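PDB 4K70: UL37 from Suid herpesvirus 1, which acts as an inner tegument protein of the herpesvirus and probably helps control viral trafficking, the chain here being its N-terminal half. Local coordinates for residues A[61-66]-A[453-458]; A[245-250]-A[286-291]; A[322-327]-A[372-377]. All blocks are in the same frame, centred on the assembly; numbering follows the deposited sequence.

In the fold
The chain is elongated and mainly helical, with no strands, and the three contacts share none of its helices. Interaction 1 lies toward one end, about 82 Å between centres from interaction 2 at the other. Interaction 3 lies on the same side of the chain's centre as interaction 2, with about 16 Å between their nearest atoms. Interactions 1 and 3 are buried helix-on-helix contacts. Interaction 1 uses alanines and a cysteine, interaction 3 a tryptophan, a cysteine, a threonine and valines. Interaction 2 is partly buried and joins two loops through backbone and arginine hydrogen bonds. Interaction 1 spans most of the sequence, and the other two are nested within its loop, one after the other.

Interaction 1: residues A[61-66]-A[453-458]; sequences GTCEAA and AAERRA
Cys63 and Ala454 bring two helices together in a close helix-helix contact built on small side chains. Helix 63-78 offers its first turn, and helix 438-458 offers its C-terminal part. The CA atoms of Cys63 and Ala454 are 5.6 Å apart.

The thiol of Cys63 is the main bump. With SG anti to the backbone N (chi1 176°), it reaches across to the peptide joining Ala454 and Glu455. The methyl of Ala454 and the CG of Glu455 form further walls of this hollow. Cys63 SG is 4.0 Å from Glu455 CG.

Ala454 answers with a bump of its own. Its CB enters the shallow hollow between Cys63 and Ala66, which lie one turn apart on the same helix. Ala454 CB is 4.1 Å from Ala66 CB. One turn beyond Ala454, the CB of Ala458 rests against the CB of Cys63 at 4.1 Å. Cys63 is thus flanked by two alanines of the facing helix.

Arg457 closes the border near Ala66. Its chain bends at chi3 (44°) and brings the guanidinium past the alanine methyl. The polar end is held by a salt bridge to Glu70. On the other border, Glu455 lays its CG against Cys63 SG. Its carboxylate is held by a salt bridge to Arg466 and a hydrogen bond to Ser463.

The helix start has its own cap. Gly61 has positive phi, and Thr62 is the N-cap. Thr62 OG1 accepts a weak capping bond from Ala65 N at 3.3 Å. Thr62 marks the start of the helix, and Cys63 and Ala66 face the other helix. The contact joins distant parts of the sequence by apolar packing. At its border, Arg457 NH2 comes within 3.5 Å of Ala66 CB.

Interaction 2: residues A[245-250]-A[286-291]; sequences AALVPV and RRLRTD. With NA (sodium ion), chain K.
Arg286 folds over Leu247 and Val248 beside a single antiparallel beta bridge. Leu247 and Leu288 form its non-hydrogen-bonded pair. Val248 N gives a nearly straight 2.8 Å bond to Arg287 O, and Arg289 N donates to Ala246 O at 2.9 Å.

Arg286 bends at chi3 (63°), which turns its guanidinium back to the facing loop. Arg286 NE donates to Val248 O at 3.0 Å, approaching from above the carbonyl plane. Leu247 CB lies over one face of the guanidinium.

Arg289 also bends at chi3 (50°). Arg289 NH1 donates to Ala245 O at 2.9 Å, while NE and NH2 grip Asp291 side-on. Asp291 OD1 and OD2 each use the syn lone pair. These oxygens and Ala245 O lie near the Arg289 guanidinium plane. The Arg287 chain is extended from CG to NE, and its guanidinium turns at chi4 (97°). Val248 CG2 covers one face, and Arg287 NE donates to Asn254 O.

Val250 O binds a sodium ion at 2.3 Å, with Glu252 as a second ligand. Outside the 3-10 turn at Ala245 and Ala246, both segments are irregular, one before and one after helix 260-271. Leu288 packs on that helix and on helix 208-223, which Ala246 also touches.

Interaction 3: residues A[322-327]-A[372-377]; sequences GVWEAV and GCTAVV
Thr374 OG1 is hydrogen-bonded to Ala370 O, one turn back in its own helix, and lies 3.3 Å from Trp324 CB. The hydroxyl sits beside its backbone N (chi1 -56°), which suits that bond. It also leaves the methyl CG2 of Thr374 facing Val323, 3.9 Å from Val323 CG2.

Trp324 and Thr374 make the largest contributions. Trp324 CG is anti to the backbone N (chi1 176°), and the indole swings across to the facing helix. Cys373 CB lies over one face of the Trp324 six-membered ring, 3.4 Å from its centroid and nearly on the ring normal. This is a CH-pi contact. Cys373 SG is 4.4 Å from the centroid of the Trp324 six-membered ring, an oblique sulfur-aromatic contact. Val377 CG2 meets the ring edge, 4.0 Å from Trp324 CZ3. Trp324 NE1 is hydrogen-bonded to a bound glycerol, probably from the crystallisation liquor.

Deeper in, Val327 CG1 touches Val377 CG1 at 4.0 Å. Leu340 and Phe345 add to the apolar surroundings. The axes of the 322-327 and 372-377 segments pass 9.2 Å apart at 45°. This is apolar packing of two crossed helices within an all-helical fold.

Interaction 1: residues A[61-66]-A[453-458]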
ATOM      1  N   GLY A  61     -30.095  33.962   8.971  1.00 46.41           N
ATOM      2  CA  GLY A  61     -31.063  32.892   8.789  1.00 47.22           C
ATOM      3  C   GLY A  61     -30.895  32.152   7.478  1.00 46.81           C
ATOM      4  O   GLY A  61     -31.806  31.473   7.014  1.00 47.62           O
ATOM      5  N   THR A  62     -29.720  32.270   6.874  1.00 43.36           N
ATOM      6  CA  THR A  62     -29.514  31.697   5.553  1.00 46.58           C
ATOM      7  C   THR A  62     -29.225  30.199   5.585  1.00 50.78           C
ATOM      8  O   THR A  62     -28.784  29.639   6.598  1.00 47.07           O
ATOM      9  CB  THR A  62     -28.382  32.391   4.795  1.00 48.36           C
ATOM     10  OG1 THR A  62     -27.144  32.141   5.471  1.00 53.04           O
ATOM     11  CG2 THR A  62     -28.634  33.889   4.717  1.00 52.04           C
ATOM     12  N   CYS A  63     -29.482  29.574   4.443  1.00 45.44           N
ATOM     13  CA  CYS A  63     -29.336  28.144   4.250  1.00 48.71           C
ATOM     14  C   CYS A  63     -27.858  27.753   4.252  1.00 45.48           C
ATOM     15  O   CYS A  63     -27.484  26.717   4.804  1.00 42.78           O
ATOM     16  CB  CYS A  63     -29.999  27.761   2.924  1.00 47.56           C
ATOM     17  SG  CYS A  63     -29.819  26.051   2.446  1.00 58.37           S
ATOM     18  N   GLU A  64     -27.032  28.589   3.630  1.00 46.36           N
ATOM     19  CA  GLU A  64     -25.579  28.422   3.640  1.00 42.12           C
ATOM     20  C   GLU A  64     -25.035  28.378   5.067  1.00 41.19           C
ATOM     21  O   GLU A  64     -24.244  27.500   5.412  1.00 38.51           O
ATOM     22  CB  GLU A  64     -24.900  29.554   2.860  1.00 43.77           C
ATOM     23  CG  GLU A  64     -25.123  29.502   1.347  1.00 50.11           C
ATOM     24  CD  GLU A  64     -26.584  29.695   0.953  1.00 50.33           C
ATOM     25  OE1 GLU A  64     -27.330  30.315   1.737  1.00 51.02           O
ATOM     26  OE2 GLU A  64     -26.985  29.226  -0.132  1.00 46.59           O
ATOM     27  N   ALA A  65     -25.470  29.325   5.893  1.00 34.46           N
ATOM     28  CA  ALA A  65     -25.054  29.387   7.291  1.00 39.63           C
ATOM     29  C   ALA A  65     -25.498  28.162   8.080  1.00 38.47           C
ATOM     30  O   ALA A  65     -24.776  27.680   8.953  1.00 35.72           O
ATOM     31  CB  ALA A  65     -25.587  30.655   7.958  1.00 40.53           C
ATOM     32  N   ALA A  66     -26.697  27.672   7.776  1.00 36.68           N
ATOM     33  CA  ALA A  66     -27.242  26.517   8.471  1.00 37.32           C
ATOM     34  C   ALA A  66     -26.376  25.301   8.168  1.00 35.13           C
ATOM     35  O   ALA A  66     -25.951  24.580   9.077  1.00 35.49           O
ATOM     36  CB  ALA A  66     -28.673  26.269   8.031  1.00 37.33           C
ATOM     37  N   ALA A 453     -32.093  19.276   3.708  1.00 46.90           N
ATOM     38  CA  ALA A 453     -32.761  19.539   4.983  1.00 46.06           C
ATOM     39  C   ALA A 453     -32.738  21.027   5.324  1.00 47.05           C
ATOM     40  O   ALA A 453     -33.728  21.584   5.797  1.00 51.30           O
ATOM     41  CB  ALA A 453     -32.124  18.735   6.104  1.00 44.91           C
ATOM     42  N   ALA A 454     -31.600  21.665   5.090  1.00 45.81           N
ATOM     43  CA  ALA A 454     -31.464  23.095   5.350  1.00 46.76           C
ATOM     44  C   ALA A 454     -32.297  23.898   4.356  1.00 49.80           C
ATOM     45  O   ALA A 454     -32.822  24.963   4.685  1.00 47.91           O
ATOM     46  CB  ALA A 454     -30.003  23.508   5.276  1.00 42.23           C
ATOM     47  N   GLU A 455     -32.404  23.380   3.135  1.00 49.31           N
ATOM     48  CA  GLU A 455     -33.208  24.014   2.097  1.00 51.29           C
ATOM     49  C   GLU A 455     -34.672  24.045   2.504  1.00 51.55           C
ATOM     50  O   GLU A 455     -35.361  25.040   2.293  1.00 56.12           O
ATOM     51  CB  GLU A 455     -33.047  23.279   0.765  1.00 50.13           C
ATOM     52  CG  GLU A 455     -31.794  23.648  -0.002  1.00 48.24           C
ATOM     53  CD  GLU A 455     -31.635  22.837  -1.277  1.00 49.63           C
ATOM     54  OE1 GLU A 455     -32.341  21.816  -1.417  1.00 48.19           O
ATOM     55  OE2 GLU A 455     -30.808  23.220  -2.140  1.00 47.03           O
ATOM     56  N   ARG A 456     -35.141  22.956   3.101  1.00 49.34           N
ATOM     57  CA  ARG A 456     -36.528  22.866   3.538  1.00 53.55           C
ATOM     58  C   ARG A 456     -36.814  23.766   4.734  1.00 54.58           C
ATOM     59  O   ARG A 456     -37.816  24.475   4.749  1.00 55.58           O
ATOM     60  CB  ARG A 456     -36.907  21.420   3.846  1.00 51.10           C
ATOM     61  CG  ARG A 456     -37.348  20.643   2.621  1.00 54.39           C
ATOM     62  CD  ARG A 456     -36.487  19.410   2.410  1.00 56.72           C
ATOM     63  NE  ARG A 456     -36.292  18.671   3.655  1.00 61.93           N
ATOM     64  CZ  ARG A 456     -35.521  17.595   3.771  1.00 56.04           C
ATOM     65  NH1 ARG A 456     -34.872  17.130   2.713  1.00 52.72           N
ATOM     66  NH2 ARG A 456     -35.399  16.989   4.946  1.00 56.84           N
ATOM     67  N   ARG A 457     -35.937  23.735   5.734  1.00 49.96           N
ATOM     68  CA  ARG A 457     -36.078  24.618   6.885  1.00 53.11           C
ATOM     69  C   ARG A 457     -36.108  26.074   6.431  1.00 52.67           C
ATOM     70  O   ARG A 457     -36.818  26.897   7.004  1.00 58.24           O
ATOM     71  CB  ARG A 457     -34.948  24.393   7.894  1.00 50.93           C
ATOM     72  CG  ARG A 457     -34.976  25.353   9.082  1.00 53.34           C
ATOM     73  CD  ARG A 457     -33.900  25.005  10.101  1.00 51.86           C
ATOM     74  NE  ARG A 457     -32.640  24.700   9.435  1.00 55.86           N
ATOM     75  CZ  ARG A 457     -31.737  23.841   9.896  1.00 51.13           C
ATOM     76  NH1 ARG A 457     -31.944  23.199  11.041  1.00 45.73           N
ATOM     77  NH2 ARG A 457     -30.627  23.623   9.204  1.00 46.37           N
ATOM     78  N   ALA A 458     -35.345  26.374   5.385  1.00 54.07           N
ATOM     79  CA  ALA A 458     -35.286  27.719   4.828  1.00 54.08           C
ATOM     80  C   ALA A 458     -36.481  28.000   3.924  1.00 54.50           C
ATOM     81  O   ALA A 458     -36.769  29.149   3.609  1.00 57.74           O
ATOM     82  CB  ALA A 458     -33.983  27.919   4.061  1.00 50.68           C
TER

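Interaction 2: residues A[245-250]-A[286-291]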
ATOM      1  N   ALA A 245      26.655 -33.781  -3.633  1.00 39.04           N
ATOM      2  CA  ALA A 245      26.601 -33.928  -5.087  1.00 40.78           C
ATOM      3  C   ALA A 245      26.223 -32.615  -5.783  1.00 39.90           C
ATOM      4  O   ALA A 245      26.444 -32.453  -6.979  1.00 37.07           O
ATOM      5  CB  ALA A 245      25.626 -35.018  -5.468  1.00 36.18           C
ATOM      6  N   ALA A 246      25.653 -31.678  -5.035  1.00 35.16           N
ATOM      7  CA  ALA A 246      25.195 -30.429  -5.628  1.00 33.04           C
ATOM      8  C   ALA A 246      26.334 -29.438  -5.812  1.00 35.11           C
ATOM      9  O   ALA A 246      26.166 -28.420  -6.478  1.00 34.16           O
ATOM     10  CB  ALA A 246      24.064 -29.812  -4.789  1.00 34.94           C
ATOM     11  N   LEU A 247      27.489 -29.738  -5.220  1.00 35.17           N
ATOM     12  CA  LEU A 247      28.636 -28.844  -5.259  1.00 34.65           C
ATOM     13  C   LEU A 247      29.650 -29.252  -6.329  1.00 36.95           C
ATOM     14  O   LEU A 247      29.869 -30.435  -6.571  1.00 35.86           O
ATOM     15  CB  LEU A 247      29.337 -28.814  -3.898  1.00 39.81           C
ATOM     16  CG  LEU A 247      28.706 -28.101  -2.700  1.00 41.08           C
ATOM     17  CD1 LEU A 247      29.525 -28.413  -1.466  1.00 41.79           C
ATOM     18  CD2 LEU A 247      28.653 -26.598  -2.931  1.00 32.07           C
ATOM     19  N   VAL A 248      30.275 -28.262  -6.954  1.00 36.95           N
ATOM     20  CA  VAL A 248      31.325 -28.528  -7.939  1.00 39.26           C
ATOM     21  C   VAL A 248      32.624 -28.925  -7.230  1.00 40.02           C
ATOM     22  O   VAL A 248      33.127 -28.187  -6.377  1.00 38.56           O
ATOM     23  CB  VAL A 248      31.587 -27.297  -8.856  1.00 38.55           C
ATOM     24  CG1 VAL A 248      32.819 -27.529  -9.743  1.00 40.25           C
ATOM     25  CG2 VAL A 248      30.366 -26.984  -9.710  1.00 36.07           C
ATOM     26  N   PRO A 249      33.162 -30.104  -7.572  1.00 40.21           N
ATOM     27  CA  PRO A 249      34.452 -30.586  -7.051  1.00 43.26           C
ATOM     28  C   PRO A 249      35.578 -29.547  -7.147  1.00 45.10           C
ATOM     29  O   PRO A 249      35.714 -28.867  -8.170  1.00 41.52           O
ATOM     30  CB  PRO A 249      34.771 -31.786  -7.949  1.00 42.56           C
ATOM     31  CG  PRO A 249      33.720 -31.757  -9.066  1.00 47.14           C
ATOM     32  CD  PRO A 249      32.540 -31.069  -8.490  1.00 39.51           C
ATOM     33  N   VAL A 250      36.358 -29.412  -6.078  1.00 43.49           N
ATOM     34  CA  VAL A 250      37.520 -28.535  -6.090  1.00 44.66           C
ATOM     35  C   VAL A 250      38.490 -29.024  -7.161  1.00 44.73           C
ATOM     36  O   VAL A 250      38.667 -30.226  -7.330  1.00 48.95           O
ATOM     37  CB  VAL A 250      38.236 -28.531  -4.727  1.00 46.49           C
ATOM     38  CG1 VAL A 250      39.495 -27.678  -4.786  1.00 48.54           C
ATOM     39  CG2 VAL A 250      37.298 -28.036  -3.627  1.00 48.17           C
ATOM     40  N   ARG A 286      33.661 -24.256  -2.417  1.00 41.81           N
ATOM     41  CA  ARG A 286      33.069 -24.833  -3.606  1.00 41.87           C
ATOM     42  C   ARG A 286      31.804 -24.066  -3.958  1.00 41.36           C
ATOM     43  O   ARG A 286      31.156 -23.490  -3.085  1.00 41.80           O
ATOM     44  CB  ARG A 286      32.756 -26.308  -3.364  1.00 41.58           C
ATOM     45  CG  ARG A 286      33.948 -27.075  -2.827  1.00 42.52           C
ATOM     46  CD  ARG A 286      33.558 -28.478  -2.433  1.00 46.06           C
ATOM     47  NE  ARG A 286      33.097 -29.268  -3.574  1.00 42.91           N
ATOM     48  CZ  ARG A 286      32.612 -30.503  -3.470  1.00 47.94           C
ATOM     49  NH1 ARG A 286      32.529 -31.085  -2.277  1.00 47.52           N
ATOM     50  NH2 ARG A 286      32.208 -31.158  -4.553  1.00 43.61           N
ATOM     51  N   ARG A 287      31.469 -24.028  -5.239  1.00 41.33           N
ATOM     52  CA  ARG A 287      30.243 -23.378  -5.658  1.00 38.82           C
ATOM     53  C   ARG A 287      29.240 -24.438  -6.074  1.00 37.38           C
ATOM     54  O   ARG A 287      29.614 -25.571  -6.412  1.00 32.39           O
ATOM     55  CB  ARG A 287      30.503 -22.424  -6.815  1.00 40.70           C
ATOM     56  CG  ARG A 287      30.688 -23.134  -8.133  1.00 33.43           C
ATOM     57  CD  ARG A 287      30.794 -22.152  -9.288  1.00 39.51           C
ATOM     58  NE  ARG A 287      31.154 -22.874 -10.501  1.00 36.89           N
ATOM     59  CZ  ARG A 287      30.292 -23.287 -11.423  1.00 39.37           C
ATOM     60  NH1 ARG A 287      29.000 -23.019 -11.309  1.00 38.92           N
ATOM     61  NH2 ARG A 287      30.733 -23.959 -12.476  1.00 42.32           N
ATOM     62  N   LEU A 288      27.961 -24.074  -6.024  1.00 31.88           N
ATOM     63  CA  LEU A 288      26.907 -24.961  -6.478  1.00 31.58           C
ATOM     64  C   LEU A 288      27.033 -25.173  -7.984  1.00 31.31           C
ATOM     65  O   LEU A 288      27.306 -24.226  -8.727  1.00 33.33           O
ATOM     66  CB  LEU A 288      25.544 -24.361  -6.151  1.00 27.90           C
ATOM     67  CG  LEU A 288      25.190 -24.241  -4.668  1.00 28.59           C
ATOM     68  CD1 LEU A 288      23.865 -23.520  -4.503  1.00 27.36           C
ATOM     69  CD2 LEU A 288      25.136 -25.619  -4.015  1.00 27.53           C
ATOM     70  N   ARG A 289      26.856 -26.418  -8.418  1.00 31.17           N
ATOM     71  CA  ARG A 289      26.768 -26.750  -9.833  1.00 31.43           C
ATOM     72  C   ARG A 289      25.673 -25.910 -10.506  1.00 35.50           C
ATOM     73  O   ARG A 289      24.634 -25.615  -9.890  1.00 29.55           O
ATOM     74  CB  ARG A 289      26.451 -28.243 -10.000  1.00 30.95           C
ATOM     75  CG  ARG A 289      27.494 -29.185  -9.395  1.00 30.13           C
ATOM     76  CD  ARG A 289      26.974 -30.606  -9.310  1.00 30.99           C
ATOM     77  NE  ARG A 289      26.411 -31.046 -10.585  1.00 33.10           N
ATOM     78  CZ  ARG A 289      25.758 -32.187 -10.760  1.00 37.24           C
ATOM     79  NH1 ARG A 289      25.595 -33.017  -9.740  1.00 37.72           N
ATOM     80  NH2 ARG A 289      25.274 -32.503 -11.953  1.00 38.25           N
ATOM     81  N   THR A 290      25.915 -25.505 -11.754  1.00 30.42           N
ATOM     82  CA  THR A 290      24.899 -24.822 -12.544  1.00 29.79           C
ATOM     83  C   THR A 290      24.643 -25.573 -13.850  1.00 33.78           C
ATOM     84  O   THR A 290      24.114 -25.003 -14.802  1.00 32.77           O
ATOM     85  CB  THR A 290      25.238 -23.333 -12.825  1.00 34.21           C
ATOM     86  OG1 THR A 290      26.515 -23.229 -13.466  1.00 32.37           O
ATOM     87  CG2 THR A 290      25.248 -22.494 -11.520  1.00 29.82           C
ATOM     88  N   ASP A 291      25.000 -26.857 -13.877  1.00 30.05           N
ATOM     89  CA  ASP A 291      24.718 -27.711 -15.028  1.00 31.86           C
ATOM     90  C   ASP A 291      23.345 -28.356 -14.875  1.00 35.34           C
ATOM     91  O   ASP A 291      22.782 -28.371 -13.778  1.00 33.45           O
ATOM     92  CB  ASP A 291      25.798 -28.790 -15.209  1.00 32.28           C
ATOM     93  CG  ASP A 291      25.811 -29.803 -14.082  1.00 32.49           C
ATOM     94  OD1 ASP A 291      26.423 -29.525 -13.034  1.00 32.83           O
ATOM     95  OD2 ASP A 291      25.213 -30.882 -14.242  1.00 36.39           O
TER
HETATM   96 NA    NA K1005      38.794 -31.739  -9.014  1.00 57.11          NA

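Interaction 3: residues A[322-327]-A[372-377]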
ATOM      1  N   GLY A 322       5.151 -24.194 -14.699  1.00 26.55           N
ATOM      2  CA  GLY A 322       4.145 -24.220 -13.651  1.00 26.38           C
ATOM      3  C   GLY A 322       4.004 -22.900 -12.903  1.00 29.72           C
ATOM      4  O   GLY A 322       2.885 -22.464 -12.592  1.00 25.72           O
ATOM      5  N   VAL A 323       5.129 -22.248 -12.599  1.00 27.45           N
ATOM      6  CA  VAL A 323       5.047 -20.999 -11.847  1.00 24.06           C
ATOM      7  C   VAL A 323       4.455 -19.894 -12.712  1.00 22.69           C
ATOM      8  O   VAL A 323       3.670 -19.078 -12.236  1.00 23.02           O
ATOM      9  CB  VAL A 323       6.402 -20.555 -11.254  1.00 28.79           C
ATOM     10  CG1 VAL A 323       7.446 -20.412 -12.340  1.00 25.38           C
ATOM     11  CG2 VAL A 323       6.223 -19.232 -10.478  1.00 26.89           C
ATOM     12  N   TRP A 324       4.817 -19.895 -13.991  1.00 21.74           N
ATOM     13  CA  TRP A 324       4.291 -18.920 -14.942  1.00 20.87           C
ATOM     14  C   TRP A 324       2.789 -19.111 -15.108  1.00 22.03           C
ATOM     15  O   TRP A 324       2.033 -18.140 -15.199  1.00 19.81           O
ATOM     16  CB  TRP A 324       4.999 -19.078 -16.301  1.00 20.85           C
ATOM     17  CG  TRP A 324       4.462 -18.178 -17.365  1.00 21.55           C
ATOM     18  CD1 TRP A 324       4.160 -18.524 -18.660  1.00 21.52           C
ATOM     19  CD2 TRP A 324       4.123 -16.783 -17.230  1.00 18.98           C
ATOM     20  NE1 TRP A 324       3.679 -17.427 -19.333  1.00 23.16           N
ATOM     21  CE2 TRP A 324       3.644 -16.353 -18.484  1.00 21.08           C
ATOM     22  CE3 TRP A 324       4.194 -15.862 -16.172  1.00 19.65           C
ATOM     23  CZ2 TRP A 324       3.221 -15.038 -18.709  1.00 18.14           C
ATOM     24  CZ3 TRP A 324       3.779 -14.557 -16.401  1.00 20.57           C
ATOM     25  CH2 TRP A 324       3.307 -14.154 -17.661  1.00 21.56           C
ATOM     26  N   GLU A 325       2.361 -20.371 -15.171  1.00 23.34           N
ATOM     27  CA  GLU A 325       0.931 -20.679 -15.209  1.00 25.45           C
ATOM     28  C   GLU A 325       0.212 -20.162 -13.955  1.00 28.44           C
ATOM     29  O   GLU A 325      -0.851 -19.532 -14.048  1.00 27.23           O
ATOM     30  CB  GLU A 325       0.697 -22.190 -15.381  1.00 29.95           C
ATOM     31  CG  GLU A 325       1.038 -22.697 -16.784  1.00 37.04           C
ATOM     32  CD  GLU A 325       0.975 -24.224 -16.915  1.00 49.36           C
ATOM     33  OE1 GLU A 325       0.423 -24.881 -16.000  1.00 49.00           O
ATOM     34  OE2 GLU A 325       1.485 -24.761 -17.934  1.00 43.77           O
ATOM     35  N   ALA A 326       0.780 -20.441 -12.784  1.00 22.46           N
ATOM     36  CA  ALA A 326       0.136 -20.017 -11.538  1.00 25.22           C
ATOM     37  C   ALA A 326       0.107 -18.494 -11.407  1.00 22.27           C
ATOM     38  O   ALA A 326      -0.852 -17.929 -10.876  1.00 26.47           O
ATOM     39  CB  ALA A 326       0.800 -20.665 -10.333  1.00 27.01           C
ATOM     40  N   VAL A 327       1.157 -17.829 -11.894  1.00 23.92           N
ATOM     41  CA  VAL A 327       1.221 -16.365 -11.884  1.00 22.22           C
ATOM     42  C   VAL A 327       0.153 -15.770 -12.802  1.00 22.49           C
ATOM     43  O   VAL A 327      -0.492 -14.779 -12.473  1.00 24.03           O
ATOM     44  CB  VAL A 327       2.612 -15.831 -12.355  1.00 25.35           C
ATOM     45  CG1 VAL A 327       2.485 -14.372 -12.806  1.00 18.58           C
ATOM     46  CG2 VAL A 327       3.682 -15.996 -11.250  1.00 19.83           C
ATOM     47  N   GLY A 372      11.450 -15.730 -18.227  1.00 21.05           N
ATOM     48  CA  GLY A 372      11.480 -14.290 -18.420  1.00 19.47           C
ATOM     49  C   GLY A 372      10.163 -13.624 -18.075  1.00 19.18           C
ATOM     50  O   GLY A 372      10.132 -12.587 -17.410  1.00 19.87           O
ATOM     51  N   CYS A 373       9.070 -14.192 -18.574  1.00 18.87           N
ATOM     52  CA  CYS A 373       7.740 -13.708 -18.222  1.00 20.61           C
ATOM     53  C   CYS A 373       7.531 -13.673 -16.714  1.00 21.40           C
ATOM     54  O   CYS A 373       7.075 -12.674 -16.168  1.00 20.79           O
ATOM     55  CB  CYS A 373       6.668 -14.592 -18.873  1.00 19.33           C
ATOM     56  SG  CYS A 373       6.458 -14.204 -20.640  1.00 22.49           S
ATOM     57  N   THR A 374       7.848 -14.769 -16.040  1.00 20.44           N
ATOM     58  CA  THR A 374       7.674 -14.825 -14.597  1.00 20.03           C
ATOM     59  C   THR A 374       8.508 -13.753 -13.894  1.00 19.92           C
ATOM     60  O   THR A 374       8.042 -13.104 -12.946  1.00 17.96           O
ATOM     61  CB  THR A 374       8.031 -16.224 -14.051  1.00 21.02           C
ATOM     62  OG1 THR A 374       7.246 -17.211 -14.726  1.00 22.67           O
ATOM     63  CG2 THR A 374       7.754 -16.308 -12.539  1.00 19.88           C
ATOM     64  N   ALA A 375       9.733 -13.544 -14.372  1.00 19.28           N
ATOM     65  CA  ALA A 375      10.635 -12.598 -13.726  1.00 19.22           C
ATOM     66  C   ALA A 375      10.240 -11.157 -14.020  1.00 22.83           C
ATOM     67  O   ALA A 375      10.303 -10.296 -13.136  1.00 20.66           O
ATOM     68  CB  ALA A 375      12.084 -12.852 -14.138  1.00 20.55           C
ATOM     69  N   VAL A 376       9.815 -10.881 -15.249  1.00 19.87           N
ATOM     70  CA  VAL A 376       9.353  -9.525 -15.574  1.00 19.47           C
ATOM     71  C   VAL A 376       8.080  -9.129 -14.793  1.00 24.68           C
ATOM     72  O   VAL A 376       8.011  -8.067 -14.166  1.00 20.68           O
ATOM     73  CB  VAL A 376       9.090  -9.365 -17.079  1.00 18.78           C
ATOM     74  CG1 VAL A 376       8.392  -8.054 -17.346  1.00 20.22           C
ATOM     75  CG2 VAL A 376      10.400  -9.456 -17.871  1.00 23.62           C
ATOM     76  N   VAL A 377       7.060  -9.975 -14.848  1.00 20.28           N
ATOM     77  CA  VAL A 377       5.833  -9.694 -14.100  1.00 19.25           C
ATOM     78  C   VAL A 377       6.124  -9.642 -12.591  1.00 20.34           C
ATOM     79  O   VAL A 377       5.596  -8.792 -11.863  1.00 20.83           O
ATOM     80  CB  VAL A 377       4.764 -10.741 -14.407  1.00 17.17           C
ATOM     81  CG1 VAL A 377       3.576 -10.604 -13.432  1.00 18.18           C
ATOM     82  CG2 VAL A 377       4.299 -10.598 -15.852  1.00 17.31           C
TER